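Local coordinates for folylpolyglutamate synthase/dihydrofolate synthase (Thermotoga maritima, PDB 1O5Z), which probably catalyses the ATP-dependent addition of L-glutamate to dihydropteroate and to tetrahydrofolate polyglutamates, serving both dihydrofolate synthesis and the lengthening of the folate glutamate tail, at residues K355-I360 with V388-K393. Sequence-based numbering, arbitrary orientation.
Sequences KNREDI and VDMAKK
In the Mur-ligase-type glutamate ligase domain, the first turn of the short helix 357-361 meets helix 384-394 through Met390, whose side chain lies against Arg357 and Glu358. The backbones come nearest at Glu358 and Met390, with CA atoms 6.5 Å apart, and no hydrogen bond joins the two segments. Met390 lays its sulfur against the flank of the first turn: SD sits 3.5 Å from Arg357 CB and 3.7 Å from Glu358 CB, close beside the Glu358 backbone N. A bend at chi3 (-87°) lays the SD-CE bond alongside the arginine's CB-to-CD stem, and Met390 CE reaches Arg357 CD at 3.4 Å, near the edge of the guanidinium rather than over its face. As wholes, the two side chains cross at about a right angle. Arg357 runs extended from CG to NE, carrying its charged end past the methionine to backbone carbonyls: NH2 bonds to Lys382 O and Ile351 O, NH1 to Asp383 O. Those bonds hold the guanidinium in place, while Met390 packs on the aliphatic stem. An alanine in place of Met390 would probably leave a gap beside Arg357 CB and CD and another at Glu358 CB, where the sulfur packs. The start of the short helix is capped by Asn356, whose OD1 accepts from Asp359 N at 3.1 Å. On the more open side, Glu358 OE2 and Lys393 NZ stay 4.8 Å apart, too far for a salt bridge. Behind the methionine, Val388 and Ala391 pack on Val373 of strand 370-373, while Ile360 turns to Pro326 and Ala329 of helix 326-339; the contact thus links two helices that follow the parallel strands 345-349 and 370-373, adjacent in the domain's mixed sheet.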
ATOM      1  N   LYS A 355      10.700 -10.827  13.997  1.00 47.66           N
ATOM      2  CA  LYS A 355       9.863 -11.568  13.093  1.00 48.36           C
ATOM      3  C   LYS A 355      10.125 -13.053  13.254  1.00 48.38           C
ATOM      4  O   LYS A 355      11.084 -13.447  13.926  1.00 48.58           O
ATOM      5  CB  LYS A 355      10.114 -11.062  11.667  1.00 49.04           C
ATOM      6  CG  LYS A 355       9.168  -9.898  11.358  1.00 50.19           C
ATOM      7  CD  LYS A 355       9.838  -8.724  10.708  1.00 52.30           C
ATOM      8  CE  LYS A 355       8.894  -7.538  10.649  1.00 51.44           C
ATOM      9  NZ  LYS A 355       8.781  -6.857  11.954  1.00 53.12           N
ATOM     10  N   ASN A 356       9.257 -13.885  12.682  1.00 48.00           N
ATOM     11  CA  ASN A 356       9.464 -15.322  12.786  1.00 47.75           C
ATOM     12  C   ASN A 356      10.452 -15.839  11.736  1.00 47.25           C
ATOM     13  O   ASN A 356      10.078 -16.471  10.738  1.00 47.19           O
ATOM     14  CB  ASN A 356       8.154 -16.071  12.746  1.00 47.90           C
ATOM     15  CG  ASN A 356       8.256 -17.371  13.428  1.00 48.65           C
ATOM     16  OD1 ASN A 356       9.052 -18.216  13.030  1.00 50.50           O
ATOM     17  ND2 ASN A 356       7.507 -17.536  14.506  1.00 48.40           N
ATOM     18  N   ARG A 357      11.729 -15.562  12.004  1.00 46.18           N
ATOM     19  CA  ARG A 357      12.791 -15.813  11.062  1.00 45.68           C
ATOM     20  C   ARG A 357      12.743 -17.190  10.487  1.00 45.54           C
ATOM     21  O   ARG A 357      12.846 -17.357   9.279  1.00 45.86           O
ATOM     22  CB  ARG A 357      14.143 -15.631  11.721  1.00 45.28           C
ATOM     23  CG  ARG A 357      14.558 -14.221  11.785  1.00 45.76           C
ATOM     24  CD  ARG A 357      15.815 -14.043  12.517  1.00 47.36           C
ATOM     25  NE  ARG A 357      16.335 -12.697  12.385  1.00 48.58           N
ATOM     26  CZ  ARG A 357      17.370 -12.254  13.092  1.00 49.41           C
ATOM     27  NH1 ARG A 357      17.967 -13.073  13.966  1.00 49.62           N
ATOM     28  NH2 ARG A 357      17.807 -11.006  12.941  1.00 46.87           N
ATOM     29  N   GLU A 358      12.619 -18.171  11.369  1.00 45.35           N
ATOM     30  CA  GLU A 358      12.725 -19.575  11.007  1.00 45.52           C
ATOM     31  C   GLU A 358      11.547 -20.003  10.135  1.00 45.15           C
ATOM     32  O   GLU A 358      11.728 -20.642   9.109  1.00 44.77           O
ATOM     33  CB  GLU A 358      12.753 -20.388  12.291  1.00 45.88           C
ATOM     34  CG  GLU A 358      12.776 -21.904  12.180  1.00 46.87           C
ATOM     35  CD  GLU A 358      12.393 -22.528  13.503  1.00 46.11           C
ATOM     36  OE1 GLU A 358      11.368 -23.226  13.574  1.00 50.51           O
ATOM     37  OE2 GLU A 358      13.082 -22.243  14.491  1.00 45.79           O
ATOM     38  N   ASP A 359      10.340 -19.637  10.536  1.00 44.73           N
ATOM     39  CA  ASP A 359       9.181 -20.017   9.773  1.00 45.03           C
ATOM     40  C   ASP A 359       9.174 -19.248   8.442  1.00 44.36           C
ATOM     41  O   ASP A 359       8.635 -19.730   7.470  1.00 44.23           O
ATOM     42  CB  ASP A 359       7.874 -19.823  10.584  1.00 45.71           C
ATOM     43  CG  ASP A 359       7.740 -20.801  11.780  1.00 48.18           C
ATOM     44  OD1 ASP A 359       8.761 -21.303  12.318  1.00 53.59           O
ATOM     45  OD2 ASP A 359       6.633 -21.135  12.282  1.00 53.91           O
ATOM     46  N   ILE A 360       9.798 -18.081   8.367  1.00 44.15           N
ATOM     47  CA  ILE A 360       9.955 -17.413   7.051  1.00 44.08           C
ATOM     48  C   ILE A 360      10.948 -18.138   6.143  1.00 43.39           C
ATOM     49  O   ILE A 360      10.646 -18.398   4.977  1.00 42.57           O
ATOM     50  CB  ILE A 360      10.401 -15.914   7.194  1.00 44.39           C
ATOM     51  CG1 ILE A 360       9.307 -15.056   7.831  1.00 43.49           C
ATOM     52  CG2 ILE A 360      10.822 -15.320   5.831  1.00 44.37           C
ATOM     53  CD1 ILE A 360       9.847 -13.737   8.396  1.00 44.54           C
ATOM     54  N   VAL A 388      21.797 -15.947  10.367  1.00 44.75           N
ATOM     55  CA  VAL A 388      22.675 -16.696   9.484  1.00 44.47           C
ATOM     56  C   VAL A 388      22.706 -18.186   9.863  1.00 44.48           C
ATOM     57  O   VAL A 388      22.703 -19.052   8.998  1.00 43.52           O
ATOM     58  CB  VAL A 388      24.137 -16.104   9.541  1.00 44.30           C
ATOM     59  CG1 VAL A 388      25.124 -17.001   8.838  1.00 44.08           C
ATOM     60  CG2 VAL A 388      24.190 -14.758   8.928  1.00 44.08           C
ATOM     61  N   ASP A 389      22.791 -18.464  11.157  1.00 45.34           N
ATOM     62  CA  ASP A 389      22.813 -19.836  11.648  1.00 46.47           C
ATOM     63  C   ASP A 389      21.555 -20.593  11.261  1.00 47.37           C
ATOM     64  O   ASP A 389      21.604 -21.752  10.832  1.00 47.83           O
ATOM     65  CB  ASP A 389      22.904 -19.854  13.171  1.00 46.80           C
ATOM     66  CG  ASP A 389      24.299 -19.545  13.696  1.00 47.35           C
ATOM     67  OD1 ASP A 389      25.250 -19.417  12.904  1.00 46.88           O
ATOM     68  OD2 ASP A 389      24.525 -19.410  14.912  1.00 47.22           O
ATOM     69  N   MET A 390      20.423 -19.932  11.466  1.00 48.18           N
ATOM     70  CA  MET A 390      19.134 -20.449  11.052  1.00 49.74           C
ATOM     71  C   MET A 390      19.089 -20.756   9.580  1.00 48.21           C
ATOM     72  O   MET A 390      18.674 -21.820   9.202  1.00 47.67           O
ATOM     73  CB  MET A 390      18.057 -19.434  11.339  1.00 49.61           C
ATOM     74  CG  MET A 390      17.234 -19.741  12.560  1.00 53.16           C
ATOM     75  SD  MET A 390      15.886 -18.528  12.583  1.00 57.27           S
ATOM     76  CE  MET A 390      16.701 -17.169  13.466  1.00 58.34           C
ATOM     77  N   ALA A 391      19.497 -19.802   8.755  1.00 48.07           N
ATOM     78  CA  ALA A 391      19.545 -19.995   7.312  1.00 47.95           C
ATOM     79  C   ALA A 391      20.354 -21.223   6.985  1.00 48.41           C
ATOM     80  O   ALA A 391      19.964 -22.039   6.142  1.00 47.60           O
ATOM     81  CB  ALA A 391      20.170 -18.799   6.660  1.00 48.26           C
ATOM     82  N   LYS A 392      21.476 -21.359   7.676  1.00 49.22           N
ATOM     83  CA  LYS A 392      22.359 -22.506   7.492  1.00 50.64           C
ATOM     84  C   LYS A 392      21.717 -23.819   7.920  1.00 50.73           C
ATOM     85  O   LYS A 392      22.047 -24.868   7.371  1.00 50.78           O
ATOM     86  CB  LYS A 392      23.682 -22.281   8.211  1.00 50.61           C
ATOM     87  CG  LYS A 392      24.601 -21.307   7.460  1.00 50.98           C
ATOM     88  CD  LYS A 392      25.810 -20.890   8.282  1.00 51.76           C
ATOM     89  CE  LYS A 392      26.876 -20.244   7.404  1.00 53.35           C
ATOM     90  NZ  LYS A 392      27.883 -19.473   8.216  1.00 56.00           N
ATOM     91  N   LYS A 393      20.792 -23.758   8.877  1.00 51.58           N
ATOM     92  CA  LYS A 393      19.869 -24.898   9.176  1.00 52.46           C
ATOM     93  C   LYS A 393      18.993 -25.389   7.989  1.00 52.90           C
ATOM     94  O   LYS A 393      18.606 -26.560   7.963  1.00 52.47           O
ATOM     95  CB  LYS A 393      18.951 -24.513  10.333  1.00 52.47           C
ATOM     96  CG  LYS A 393      19.041 -25.404  11.540  1.00 52.81           C
ATOM     97  CD  LYS A 393      18.183 -24.843  12.664  1.00 53.15           C
ATOM     98  CE  LYS A 393      17.860 -25.889  13.706  1.00 55.22           C
ATOM     99  NZ  LYS A 393      16.498 -25.659  14.270  1.00 56.27           N
TER